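Local coordinates for guanine nucleotide exchange protein (Legionella pneumophila, PDB 1XSZ) that probably acts as a guanine nucleotide exchange factor for ADP-ribosylation factors, with a capping domain lying over the active site of its Sec7 domain, at residues Gly104-Ile109 with Phe198-Pro203; Leu212-Phe218 with Asp316-Pro320; Asp222-His226 with Thr245-Gln249; Gln274-Tyr280 with Arg295-Gly301. One frame throughout, in Å; residues are numbered along the deposited sequence. Where two conformers were deposited one is given.

In the fold
Contact 1 is where the two family regions meet: near the chain's centre, the Sec7 loop and helix start at 104-109 face the linker 198-203. Its chemistry is mainly polar, with a carboxylate, a lysine and a bridging water, and an apolar pair at one end. Contacts 2, 3 and 4 belong to the capping domain. Contact 4 is its core, an antiparallel strand pair whose one face touches contact 1 and whose other face receives apolar side chains from contact 2. Contacts 2 and 3 share helix 216-224 but hold it by different means: an aspartate cap in the buried contact 2, an apolar patch with one amide bond in the partly buried contact 3, at an outermost strand of the same sheet.

Contact 1 (Gly104-Ile109 with Phe198-Pro203); sequences GEAQKI and FVKTSP
Glu105 leaves the backbone with CG beside N and anti to the carbonyl carbon (chi1 -60°), then runs extended (chi2 164°), which delivers its carboxylate to Ser202 and Pro203. There OE2 lies 3.4 Å from Pro203 CD, a van der Waals approach, while the polar link is made by a water. Gly104 N donates to this water over 3.0 Å, and the water in turn donates to Glu105 OE2 at 2.7 Å. Its third hydrogen-bond partner is Ser202 OG at 2.8 Å. OE2 also takes a salt bridge from Lys108 NZ, 2.8 Å away on the syn side and 33° out of the carboxylate plane; the same ammonium pairs with Asp62 and lies near the Pro203 ring at CG. The other oxygen, OE1, accepts from Gln278 NE2 and Gln299 NE2, so both ends of the buried carboxylate are gripped and its rotation is probably fixed. At the other end of the contact the packing is apolar between Ile109 and Phe198, which cross at about a right angle with Ile109 CD1 3.9 Å from Phe198 CE2, and Val199 CG2 lies against the backbone at Gly104 N, 3.6 Å away. Glu105 is the N-cap residue of helix 106-123. The run GEAQKI matches the conserved Sec7 motif whose glutamate is the glutamic finger in relatives, a role Glu105 probably shares, consistent with a cap domain over the active site.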
loop_
_atom_site.group_PDB
_atom_site.type_symbol
_atom_site.label_atom_id
_atom_site.label_comp_id
_atom_site.label_asym_id
_atom_site.label_seq_id
_atom_site.Cartn_x
_atom_site.Cartn_y
_atom_site.Cartn_z
ATOM N N GLY A 104 1.775 -3.578 2.610
ATOM C CA GLY A 104 1.173 -3.474 3.927
ATOM C C GLY A 104 0.680 -2.064 4.189
ATOM O O GLY A 104 0.532 -1.655 5.339
ATOM N N GLU A 105 0.419 -1.327 3.113
ATOM C CA GLU A 105 -0.051 0.053 3.189
ATOM C C GLU A 105 -1.447 0.138 2.590
ATOM O O GLU A 105 -1.683 -0.339 1.482
ATOM C CB GLU A 105 0.905 0.960 2.425
ATOM C CG GLU A 105 2.327 0.931 2.975
ATOM C CD GLU A 105 3.320 1.515 2.001
ATOM O OE1 GLU A 105 3.291 2.739 1.777
ATOM O OE2 GLU A 105 4.124 0.740 1.443
ATOM N N ALA A 106 -2.352 0.779 3.319
ATOM C CA ALA A 106 -3.747 0.902 2.918
ATOM C C ALA A 106 -4.037 1.418 1.514
ATOM O O ALA A 106 -4.814 0.801 0.778
ATOM C CB ALA A 106 -4.494 1.752 3.935
ATOM N N GLN A 107 -3.442 2.539 1.129
ATOM C CA GLN A 107 -3.735 3.078 -0.193
ATOM C C GLN A 107 -3.251 2.188 -1.326
ATOM O O GLN A 107 -3.875 2.142 -2.388
ATOM C CB GLN A 107 -3.172 4.493 -0.335
ATOM C CG GLN A 107 -3.869 5.502 0.575
ATOM C CD GLN A 107 -3.492 6.940 0.274
ATOM O OE1 GLN A 107 -3.978 7.867 0.924
ATOM N NE2 GLN A 107 -2.628 7.136 -0.715
ATOM N N LYS A 108 -2.153 1.471 -1.102
ATOM C CA LYS A 108 -1.624 0.577 -2.125
ATOM C C LYS A 108 -2.531 -0.640 -2.265
ATOM O O LYS A 108 -2.824 -1.085 -3.380
ATOM C CB LYS A 108 -0.194 0.164 -1.770
ATOM C CG LYS A 108 0.793 1.303 -1.933
ATOM C CD LYS A 108 2.200 0.896 -1.522
ATOM C CE LYS A 108 3.172 2.036 -1.751
ATOM N NZ LYS A 108 4.513 1.720 -1.172
ATOM N N ILE A 109 -2.976 -1.183 -1.140
ATOM C CA ILE A 109 -3.893 -2.317 -1.163
ATOM C C ILE A 109 -5.155 -1.894 -1.919
ATOM O O ILE A 109 -5.670 -2.630 -2.761
ATOM C CB ILE A 109 -4.277 -2.730 0.274
ATOM C CG1 ILE A 109 -3.071 -3.368 0.961
ATOM C CG2 ILE A 109 -5.458 -3.706 0.258
ATOM C CD1 ILE A 109 -3.223 -3.495 2.462
ATOM N N PHE A 198 1.339 -10.834 2.901
ATOM C CA PHE A 198 1.790 -9.448 2.937
ATOM C C PHE A 198 3.293 -9.324 3.108
ATOM O O PHE A 198 3.944 -10.221 3.648
ATOM C CB PHE A 198 1.123 -8.694 4.094
ATOM C CG PHE A 198 -0.355 -8.511 3.929
ATOM C CD1 PHE A 198 -1.253 -9.435 4.459
ATOM C CD2 PHE A 198 -0.853 -7.426 3.218
ATOM C CE1 PHE A 198 -2.623 -9.277 4.278
ATOM C CE2 PHE A 198 -2.222 -7.258 3.030
ATOM C CZ PHE A 198 -3.109 -8.188 3.562
ATOM N N VAL A 199 3.840 -8.207 2.641
ATOM C CA VAL A 199 5.264 -7.937 2.801
ATOM C C VAL A 199 5.489 -7.761 4.305
ATOM O O VAL A 199 4.587 -7.332 5.019
ATOM C CB VAL A 199 5.681 -6.630 2.077
ATOM C CG1 VAL A 199 5.433 -6.758 0.586
ATOM C CG2 VAL A 199 4.902 -5.442 2.637
ATOM N N LYS A 200 6.682 -8.093 4.790
ATOM C CA LYS A 200 6.962 -7.944 6.217
ATOM C C LYS A 200 7.376 -6.514 6.551
ATOM O O LYS A 200 7.215 -6.064 7.686
ATOM C CB LYS A 200 8.051 -8.927 6.664
ATOM C CG LYS A 200 9.376 -8.786 5.937
ATOM C CD LYS A 200 10.397 -9.802 6.438
ATOM C CE LYS A 200 9.926 -11.232 6.199
ATOM N NZ LYS A 200 10.907 -12.233 6.705
ATOM N N THR A 201 7.897 -5.804 5.552
ATOM C CA THR A 201 8.329 -4.419 5.730
ATOM C C THR A 201 7.871 -3.566 4.554
ATOM O O THR A 201 7.659 -4.073 3.452
ATOM C CB THR A 201 9.867 -4.311 5.829
ATOM O OG1 THR A 201 10.458 -4.760 4.604
ATOM C CG2 THR A 201 10.395 -5.156 6.982
ATOM N N SER A 202 7.733 -2.263 4.789
ATOM C CA SER A 202 7.303 -1.332 3.749
ATOM C C SER A 202 8.378 -0.280 3.474
ATOM O O SER A 202 9.240 -0.019 4.318
ATOM C CB SER A 202 6.007 -0.636 4.172
ATOM O OG SER A 202 4.955 -1.575 4.328
ATOM N N PRO A 203 8.349 0.331 2.285
ATOM C CA PRO A 203 9.339 1.354 1.934
ATOM C C PRO A 203 9.384 2.497 2.946
ATOM O O PRO A 203 8.358 2.885 3.512
ATOM C CB PRO A 203 8.875 1.837 0.557
ATOM C CG PRO A 203 8.170 0.639 -0.005
ATOM C CD PRO A 203 7.409 0.098 1.171
HETATM O O HOH W 1 4.067 -1.923 1.748
#

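Contact 2 (Leu212-Phe218 with Asp316-Pro320); sequences LNKDSTF and DFSSP
Thr217 and Phe317 form the tight part of this contact. The methyl CG2 of Thr217 sits over the middle of the Phe317 ring, 3.6 Å from its centroid and only 6° off the normal, a nearly ideal CH-pi approach. The methyl is put there by a first torsion that turns CG2 anti to the backbone N and leaves OG1 beside that N (chi1 -61°). Phe218 CB reaches the same ring at 4.1 Å from CE2. Close by, Asp215 bonds to both segments with its carboxylate. Its OD2 receives Ser319 N at 2.9 Å, nearly along the C-O bond direction, plus a weak bond from Ser318 N. Its OD1 caps helix 216-224, accepting Phe218 N at 3.1 Å and, weakly, Thr217 N. The carboxylate thus takes one good and one weak N-H bond from each segment, which would probably favour its charged form.

The looser margin lies toward the exposed Ser216 and Ser318, and there a water takes over from direct packing. It donates to Asp215 OD1 at 2.6 Å, accepts from Ser318 N and is hydrogen-bonded to Thr217 OG1 at 2.7 Å. Leu212 adds a lighter touch, its CD1 lying 4.3 Å from Phe317 CD2. The contact thus ties the start of helix 216-224 to the loop between helix 306-315 and strand 323-325, while Leu212, Phe218 and Phe317 rest on Val296 of strand 295-300 and Phe317 also reaches Ile298.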
loop_
_atom_site.group_PDB
_atom_site.type_symbol
_atom_site.label_atom_id
_atom_site.label_comp_id
_atom_site.label_asym_id
_atom_site.label_seq_id
_atom_site.Cartn_x
_atom_site.Cartn_y
_atom_site.Cartn_z
ATOM N N LEU A 212 5.024 2.491 21.465
ATOM C CA LEU A 212 4.899 3.659 20.596
ATOM C C LEU A 212 3.690 4.527 20.940
ATOM O O LEU A 212 3.731 5.747 20.773
ATOM C CB LEU A 212 4.812 3.217 19.127
ATOM C CG LEU A 212 4.687 4.312 18.063
ATOM C CD1 LEU A 212 5.878 5.259 18.141
ATOM C CD2 LEU A 212 4.609 3.675 16.681
ATOM N N ASN A 213 2.616 3.909 21.419
ATOM C CA ASN A 213 1.419 4.673 21.758
ATOM C C ASN A 213 1.637 5.628 22.928
ATOM O O ASN A 213 0.836 6.534 23.144
ATOM C CB ASN A 213 0.241 3.740 22.063
ATOM C CG ASN A 213 0.555 2.738 23.149
ATOM O OD1 ASN A 213 1.150 3.074 24.169
ATOM N ND2 ASN A 213 0.142 1.494 22.939
ATOM N N LYS A 214 2.722 5.433 23.673
ATOM C CA LYS A 214 3.025 6.298 24.813
ATOM C C LYS A 214 4.007 7.398 24.419
ATOM O O LYS A 214 4.338 8.270 25.224
ATOM C CB LYS A 214 3.613 5.479 25.966
ATOM C CG LYS A 214 2.681 4.413 26.515
ATOM C CD LYS A 214 3.296 3.694 27.709
ATOM C CE LYS A 214 4.566 2.950 27.326
ATOM N NZ LYS A 214 5.179 2.254 28.494
ATOM N N ASP A 215 4.470 7.350 23.175
ATOM C CA ASP A 215 5.411 8.332 22.653
ATOM C C ASP A 215 4.699 9.675 22.458
ATOM O O ASP A 215 3.681 9.758 21.768
ATOM C CB ASP A 215 5.985 7.810 21.328
ATOM C CG ASP A 215 7.031 8.729 20.734
ATOM O OD1 ASP A 215 6.695 9.879 20.396
ATOM O OD2 ASP A 215 8.193 8.296 20.593
ATOM N N SER A 216 5.239 10.724 23.071
ATOM C CA SER A 216 4.647 12.055 22.977
ATOM C C SER A 216 4.435 12.507 21.536
ATOM O O SER A 216 3.406 13.101 21.210
ATOM C CB SER A 216 5.517 13.075 23.718
ATOM O OG SER A 216 6.824 13.131 23.175
ATOM N N THR A 217 5.405 12.228 20.673
ATOM C CA THR A 217 5.297 12.614 19.272
ATOM C C THR A 217 4.180 11.828 18.598
ATOM O O THR A 217 3.418 12.383 17.809
ATOM C CB THR A 217 6.626 12.387 18.523
ATOM O OG1 THR A 217 7.646 13.200 19.117
ATOM C CG2 THR A 217 6.489 12.769 17.056
ATOM N N PHE A 218 4.076 10.540 18.912
ATOM C CA PHE A 218 3.016 9.727 18.332
ATOM C C PHE A 218 1.658 10.293 18.731
ATOM O O PHE A 218 0.761 10.399 17.906
ATOM C CB PHE A 218 3.105 8.275 18.811
ATOM C CG PHE A 218 2.007 7.398 18.277
ATOM C CD1 PHE A 218 2.093 6.856 17.000
ATOM C CD2 PHE A 218 0.865 7.150 19.034
ATOM C CE1 PHE A 218 1.056 6.076 16.481
ATOM C CE2 PHE A 218 -0.178 6.373 18.523
ATOM C CZ PHE A 218 -0.079 5.836 17.244
ATOM N N ASP A 316 12.473 12.832 14.991
ATOM C CA ASP A 316 11.820 13.588 16.055
ATOM C C ASP A 316 11.114 12.711 17.088
ATOM O O ASP A 316 10.757 13.183 18.168
ATOM C CB ASP A 316 10.836 14.603 15.465
ATOM C CG ASP A 316 11.519 15.888 15.031
ATOM O OD1 ASP A 316 12.706 16.083 15.382
ATOM O OD2 ASP A 316 10.875 16.712 14.351
ATOM N N PHE A 317 10.898 11.440 16.763
ATOM C CA PHE A 317 10.274 10.523 17.708
ATOM C C PHE A 317 11.330 10.056 18.701
ATOM O O PHE A 317 12.494 9.892 18.338
ATOM C CB PHE A 317 9.753 9.256 17.011
ATOM C CG PHE A 317 8.476 9.437 16.243
ATOM C CD1 PHE A 317 8.485 9.951 14.952
ATOM C CD2 PHE A 317 7.265 9.048 16.802
ATOM C CE1 PHE A 317 7.307 10.068 14.224
ATOM C CE2 PHE A 317 6.080 9.162 16.078
ATOM C CZ PHE A 317 6.107 9.673 14.788
ATOM N N SER A 318 10.928 9.844 19.949
ATOM C CA SER A 318 11.857 9.335 20.949
ATOM C C SER A 318 12.015 7.864 20.590
ATOM O O SER A 318 13.101 7.290 20.684
ATOM C CB SER A 318 11.268 9.468 22.354
ATOM O OG SER A 318 12.116 8.870 23.320
ATOM N N SER A 319 10.903 7.270 20.167
ATOM C CA SER A 319 10.863 5.873 19.762
ATOM C C SER A 319 11.811 5.625 18.597
ATOM O O SER A 319 11.987 6.479 17.731
ATOM C CB SER A 319 9.442 5.494 19.338
ATOM O OG SER A 319 9.418 4.231 18.699
ATOM N N PRO A 320 12.440 4.443 18.567
ATOM C CA PRO A 320 13.368 4.096 17.492
ATOM C C PRO A 320 12.619 3.698 16.228
ATOM O O PRO A 320 11.401 3.500 16.242
ATOM C CB PRO A 320 14.138 2.924 18.079
ATOM C CG PRO A 320 13.088 2.224 18.887
ATOM C CD PRO A 320 12.394 3.381 19.588
HETATM O O HOH W 2 8.702 11.525 20.911
#

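Contact 3 (Asp222-His226 with Thr245-Gln249); sequences DSFLH and TTVDQ
Phe224 turns the rim of its ring onto Thr245: OG1 lies near the ring plane at the edge, 3.4 Å from CZ and 3.8 Å from CE1, and the two side chains arrive from opposite directions. An oxygen at this position faces the weakly positive ring hydrogens rather than the pi cloud, a mildly favourable arrangement. The ring reaches the strand because its CG stands anti to the backbone N (chi1 -172°). Two residues along, on the same side of the strand, Val247 spreads its two methyls: CG2 comes to 4.2 Å from Phe224 CE1, while CG1 lies 4.1 Å from Leu225 CD2 and 3.8 Å from Leu225 O. Leu225 and Val247 cross at about a right angle. A single direct hydrogen bond joins the segments. Gln249, its chain bent at the second torsion (chi2 -57°), brings NE2 to within 3.2 Å of Leu225 O with a nearly straight N-H...O angle of 164°, and the acceptor lies almost in the plane of the Gln249 amide. The alternate residues Thr246 and Asp248 point away and bond through their backbones to Thr265 and Thr263 of strand 260-268. Phe224 and Leu225 also rest on Ile264 of that strand, so they cover two neighbouring strands. The chemistry implies an attachment made mainly by apolar contact, with the amide of the exposed Gln249 supplying one directional tie to the carbonyl of Leu225.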
loop_
_atom_site.group_PDB
_atom_site.type_symbol
_atom_site.label_atom_id
_atom_site.label_comp_id
_atom_site.label_asym_id
_atom_site.label_seq_id
_atom_site.Cartn_x
_atom_site.Cartn_y
_atom_site.Cartn_z
ATOM N N ASP A 222 -1.122 11.558 16.188
ATOM C CA ASP A 222 -2.432 10.929 16.155
ATOM C C ASP A 222 -3.530 11.991 16.228
ATOM O O ASP A 222 -4.502 11.945 15.468
ATOM C CB ASP A 222 -2.543 9.934 17.317
ATOM C CG ASP A 222 -3.782 9.069 17.232
ATOM O OD1 ASP A 222 -4.266 8.828 16.106
ATOM O OD2 ASP A 222 -4.263 8.619 18.293
ATOM N N SER A 223 -3.365 12.949 17.135
ATOM C CA SER A 223 -4.340 14.021 17.303
ATOM C C SER A 223 -4.391 14.930 16.080
ATOM O O SER A 223 -5.457 15.416 15.698
ATOM C CB SER A 223 -3.998 14.850 18.543
ATOM O OG SER A 223 -4.907 15.925 18.703
ATOM N N PHE A 224 -3.235 15.154 15.465
ATOM C CA PHE A 224 -3.140 16.007 14.289
ATOM C C PHE A 224 -4.036 15.539 13.145
ATOM O O PHE A 224 -4.501 16.345 12.344
ATOM C CB PHE A 224 -1.681 16.084 13.826
ATOM C CG PHE A 224 -1.441 17.084 12.734
ATOM C CD1 PHE A 224 -1.598 16.733 11.397
ATOM C CD2 PHE A 224 -1.066 18.389 13.043
ATOM C CE1 PHE A 224 -1.385 17.663 10.385
ATOM C CE2 PHE A 224 -0.852 19.326 12.040
ATOM C CZ PHE A 224 -1.010 18.967 10.709
ATOM N N LEU A 225 -4.279 14.232 13.075
ATOM C CA LEU A 225 -5.116 13.668 12.021
ATOM C C LEU A 225 -6.504 14.299 11.934
ATOM O O LEU A 225 -7.062 14.430 10.845
ATOM C CB LEU A 225 -5.253 12.157 12.215
ATOM C CG LEU A 225 -3.976 11.361 11.939
ATOM C CD1 LEU A 225 -4.178 9.916 12.342
ATOM C CD2 LEU A 225 -3.622 11.465 10.466
ATOM N N HIS A 226 -7.061 14.687 13.073
ATOM C CA HIS A 226 -8.385 15.302 13.074
ATOM C C HIS A 226 -8.339 16.756 13.525
ATOM O O HIS A 226 -9.321 17.284 14.044
ATOM C CB HIS A 226 -9.346 14.512 13.968
ATOM C CG HIS A 226 -8.951 14.481 15.411
ATOM N ND1 HIS A 226 -7.841 13.804 15.865
ATOM C CD2 HIS A 226 -9.524 15.040 16.503
ATOM C CE1 HIS A 226 -7.748 13.944 17.176
ATOM N NE2 HIS A 226 -8.758 14.690 17.587
ATOM N N THR A 245 0.586 21.056 5.125
ATOM C CA THR A 245 0.093 19.689 5.206
ATOM C C THR A 245 -1.334 19.519 4.724
ATOM O O THR A 245 -2.143 20.447 4.771
ATOM C CB THR A 245 0.141 19.162 6.651
ATOM O OG1 THR A 245 -0.597 20.044 7.509
ATOM C CG2 THR A 245 1.572 19.060 7.140
ATOM N N THR A 246 -1.619 18.313 4.249
ATOM C CA THR A 246 -2.947 17.924 3.804
ATOM C C THR A 246 -3.108 16.546 4.422
ATOM O O THR A 246 -2.128 15.811 4.573
ATOM C CB THR A 246 -3.064 17.822 2.262
ATOM O OG1 THR A 246 -2.099 16.894 1.756
ATOM C CG2 THR A 246 -2.847 19.184 1.620
ATOM N N VAL A 247 -4.329 16.207 4.813
ATOM C CA VAL A 247 -4.587 14.914 5.426
ATOM C C VAL A 247 -5.615 14.116 4.645
ATOM O O VAL A 247 -6.710 14.603 4.360
ATOM C CB VAL A 247 -5.097 15.072 6.876
ATOM C CG1 VAL A 247 -5.409 13.699 7.471
ATOM C CG2 VAL A 247 -4.057 15.797 7.718
ATOM N N ASP A 248 -5.244 12.891 4.291
ATOM C CA ASP A 248 -6.131 11.983 3.574
ATOM C C ASP A 248 -6.818 11.128 4.623
ATOM O O ASP A 248 -6.180 10.289 5.259
ATOM C CB ASP A 248 -5.338 11.069 2.638
ATOM C CG ASP A 248 -5.220 11.623 1.238
ATOM O OD1 ASP A 248 -4.742 12.764 1.085
ATOM O OD2 ASP A 248 -5.603 10.910 0.287
ATOM N N GLN A 249 -8.113 11.343 4.820
ATOM C CA GLN A 249 -8.850 10.558 5.796
ATOM C C GLN A 249 -8.965 9.122 5.296
ATOM O O GLN A 249 -9.023 8.874 4.092
ATOM C CB GLN A 249 -10.239 11.155 6.023
ATOM C CG GLN A 249 -10.224 12.543 6.659
ATOM C CD GLN A 249 -9.487 12.573 7.985
ATOM O OE1 GLN A 249 -9.673 11.702 8.832
ATOM N NE2 GLN A 249 -8.652 13.590 8.176
#

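Contact 4 (Gln274-Tyr280 with Arg295-Gly301); sequences QATIQVY and RVIIQPG
Tyr280 offers the flat surface of this strand pair, and Arg295 folds over it. The arginine bends at its third torsion (chi3 62°), which brings NH1 above the ring centre. The guanidinium lies flat on the ring with planes 26° apart and CZ 4.5 Å from the centroid, a stacked cation-pi pair. Ile297 CD1 packs obliquely against the ring, 4.0 Å from Tyr280 CE1. The phenol is fixed at its rim: OH donates to Gln278 OE1 at 2.7 Å, in the carbonyl plane. Further along this face a water occupies the hollow between Thr276, Gln278 and the backbone, accepting from Gln278 NE2 and donating to Ile297 O, each at 2.9 Å. A second water links Thr276 OG1 with Gln299 OE1, while Gln299 NE2 bonds to Pro203 O. On the other face the bumps are aliphatic and run side by side: Ile277 CG2 fits against Val296 CG1 at 3.8 Å, and Ile277 CG1 against Ile298 CG1 at 4.2 Å. Seven backbone bonds, among them Gln278 N to Ile297 O at 2.8 Å, hold the register, and the strand axes run antiparallel at 168°. Helices 216-224 and 306-315 cover the aliphatic face through Leu221, Ala310 and Ala314. Strands 260-268 and 204-208 flank the pair within the sheet, the latter supplying Glu206 to Arg295 NE, and the polar face meets the Sec7 helix 106-123, where Tyr280 OH accepts from Ala106 N.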
loop_
_atom_site.group_PDB
_atom_site.type_symbol
_atom_site.label_atom_id
_atom_site.label_comp_id
_atom_site.label_asym_id
_atom_site.label_seq_id
_atom_site.Cartn_x
_atom_site.Cartn_y
_atom_site.Cartn_z
ATOM N N GLN A 274 9.021 16.892 -0.042
ATOM C CA GLN A 274 7.780 16.275 0.401
ATOM C C GLN A 274 8.012 14.963 1.131
ATOM O O GLN A 274 9.019 14.288 0.926
ATOM C CB GLN A 274 6.848 16.029 -0.790
ATOM C CG GLN A 274 6.119 17.270 -1.282
ATOM C CD GLN A 274 5.105 16.963 -2.369
ATOM O OE1 GLN A 274 4.314 17.823 -2.754
ATOM N NE2 GLN A 274 5.125 15.733 -2.873
ATOM N N ALA A 275 7.071 14.619 1.999
ATOM C CA ALA A 275 7.141 13.380 2.755
ATOM C C ALA A 275 5.729 13.007 3.177
ATOM O O ALA A 275 4.897 13.881 3.424
ATOM C CB ALA A 275 8.028 13.557 3.988
ATOM N N THR A 276 5.447 11.712 3.231
ATOM C CA THR A 276 4.139 11.253 3.665
ATOM C C THR A 276 4.295 10.494 4.974
ATOM O O THR A 276 5.319 9.837 5.220
ATOM C CB THR A 276 3.464 10.325 2.637
ATOM O OG1 THR A 276 4.331 9.226 2.341
ATOM C CG2 THR A 276 3.132 11.088 1.367
ATOM N N ILE A 277 3.281 10.598 5.821
ATOM C CA ILE A 277 3.290 9.928 7.105
ATOM C C ILE A 277 1.972 9.189 7.266
ATOM O O ILE A 277 0.904 9.803 7.316
ATOM C CB ILE A 277 3.458 10.937 8.263
ATOM C CG1 ILE A 277 4.750 11.738 8.079
ATOM C CG2 ILE A 277 3.465 10.202 9.592
ATOM C CD1 ILE A 277 4.977 12.783 9.160
ATOM N N GLN A 278 2.050 7.864 7.312
ATOM C CA GLN A 278 0.873 7.021 7.475
ATOM C C GLN A 278 0.774 6.560 8.916
ATOM O O GLN A 278 1.781 6.219 9.533
ATOM C CB GLN A 278 0.974 5.783 6.584
ATOM C CG GLN A 278 1.155 6.064 5.120
ATOM C CD GLN A 278 1.460 4.798 4.352
ATOM O OE1 GLN A 278 0.709 3.825 4.420
ATOM N NE2 GLN A 278 2.564 4.802 3.624
ATOM N N VAL A 279 -0.441 6.520 9.443
ATOM C CA VAL A 279 -0.660 6.085 10.809
ATOM C C VAL A 279 -1.628 4.908 10.854
ATOM O O VAL A 279 -2.662 4.922 10.184
ATOM C CB VAL A 279 -1.231 7.237 11.672
ATOM C CG1 VAL A 279 -1.523 6.741 13.072
ATOM C CG2 VAL A 279 -0.242 8.394 11.714
ATOM N N TYR A 280 -1.276 3.892 11.634
ATOM C CA TYR A 280 -2.113 2.711 11.810
ATOM C C TYR A 280 -2.223 2.388 13.294
ATOM O O TYR A 280 -1.226 2.414 14.008
ATOM C CB TYR A 280 -1.517 1.476 11.113
ATOM C CG TYR A 280 -1.362 1.602 9.623
ATOM C CD1 TYR A 280 -0.306 2.320 9.074
ATOM C CD2 TYR A 280 -2.301 1.038 8.754
ATOM C CE1 TYR A 280 -0.186 2.485 7.700
ATOM C CE2 TYR A 280 -2.193 1.195 7.380
ATOM C CZ TYR A 280 -1.138 1.923 6.858
ATOM O OH TYR A 280 -1.046 2.119 5.504
ATOM N N ARG A 295 1.514 1.582 14.064
ATOM C CA ARG A 295 2.604 1.755 13.118
ATOM C C ARG A 295 2.590 3.151 12.540
ATOM O O ARG A 295 1.525 3.740 12.361
ATOM C CB ARG A 295 2.464 0.784 11.942
ATOM C CG ARG A 295 2.321 -0.676 12.298
ATOM C CD ARG A 295 1.624 -1.415 11.163
ATOM N NE ARG A 295 2.378 -1.364 9.912
ATOM C CZ ARG A 295 1.834 -1.521 8.708
ATOM N NH1 ARG A 295 0.531 -1.724 8.590
ATOM N NH2 ARG A 295 2.599 -1.496 7.625
ATOM N N VAL A 296 3.774 3.676 12.252
ATOM C CA VAL A 296 3.912 4.961 11.595
ATOM C C VAL A 296 4.895 4.690 10.460
ATOM O O VAL A 296 5.984 4.158 10.689
ATOM C CB VAL A 296 4.478 6.048 12.530
ATOM C CG1 VAL A 296 4.717 7.331 11.738
ATOM C CG2 VAL A 296 3.503 6.307 13.683
ATOM N N ILE A 297 4.495 5.012 9.235
ATOM C CA ILE A 297 5.340 4.802 8.067
ATOM C C ILE A 297 5.614 6.166 7.450
ATOM O O ILE A 297 4.683 6.883 7.068
ATOM C CB ILE A 297 4.653 3.879 7.026
ATOM C CG1 ILE A 297 4.367 2.508 7.653
ATOM C CG2 ILE A 297 5.544 3.729 5.803
ATOM C CD1 ILE A 297 3.599 1.553 6.749
ATOM N N ILE A 298 6.893 6.521 7.357
ATOM C CA ILE A 298 7.317 7.810 6.823
ATOM C C ILE A 298 8.117 7.601 5.550
ATOM O O ILE A 298 9.111 6.873 5.549
ATOM C CB ILE A 298 8.187 8.557 7.859
ATOM C CG1 ILE A 298 7.402 8.714 9.163
ATOM C CG2 ILE A 298 8.611 9.908 7.314
ATOM C CD1 ILE A 298 8.190 9.351 10.298
ATOM N N GLN A 299 7.686 8.242 4.468
ATOM C CA GLN A 299 8.351 8.087 3.182
ATOM C C GLN A 299 8.672 9.409 2.510
ATOM O O GLN A 299 7.824 10.292 2.424
ATOM C CB GLN A 299 7.469 7.262 2.240
ATOM C CG GLN A 299 7.111 5.894 2.786
ATOM C CD GLN A 299 6.045 5.188 1.974
ATOM O OE1 GLN A 299 5.264 5.819 1.257
ATOM N NE2 GLN A 299 5.988 3.871 2.102
ATOM N N PRO A 300 9.906 9.562 2.026
ATOM C CA PRO A 300 10.276 10.809 1.352
ATOM C C PRO A 300 9.754 10.791 -0.081
ATOM O O PRO A 300 9.657 9.726 -0.696
ATOM C CB PRO A 300 11.800 10.792 1.408
ATOM C CG PRO A 300 12.114 9.322 1.305
ATOM C CD PRO A 300 11.074 8.679 2.202
ATOM N N GLY A 301 9.414 11.967 -0.602
ATOM C CA GLY A 301 8.935 12.062 -1.967
ATOM C C GLY A 301 10.104 12.031 -2.932
ATOM O O GLY A 301 11.254 11.914 -2.510
HETATM O O HOH W 3 4.395 7.015 4.209
HETATM O O HOH W 4 4.708 8.140 -0.058
#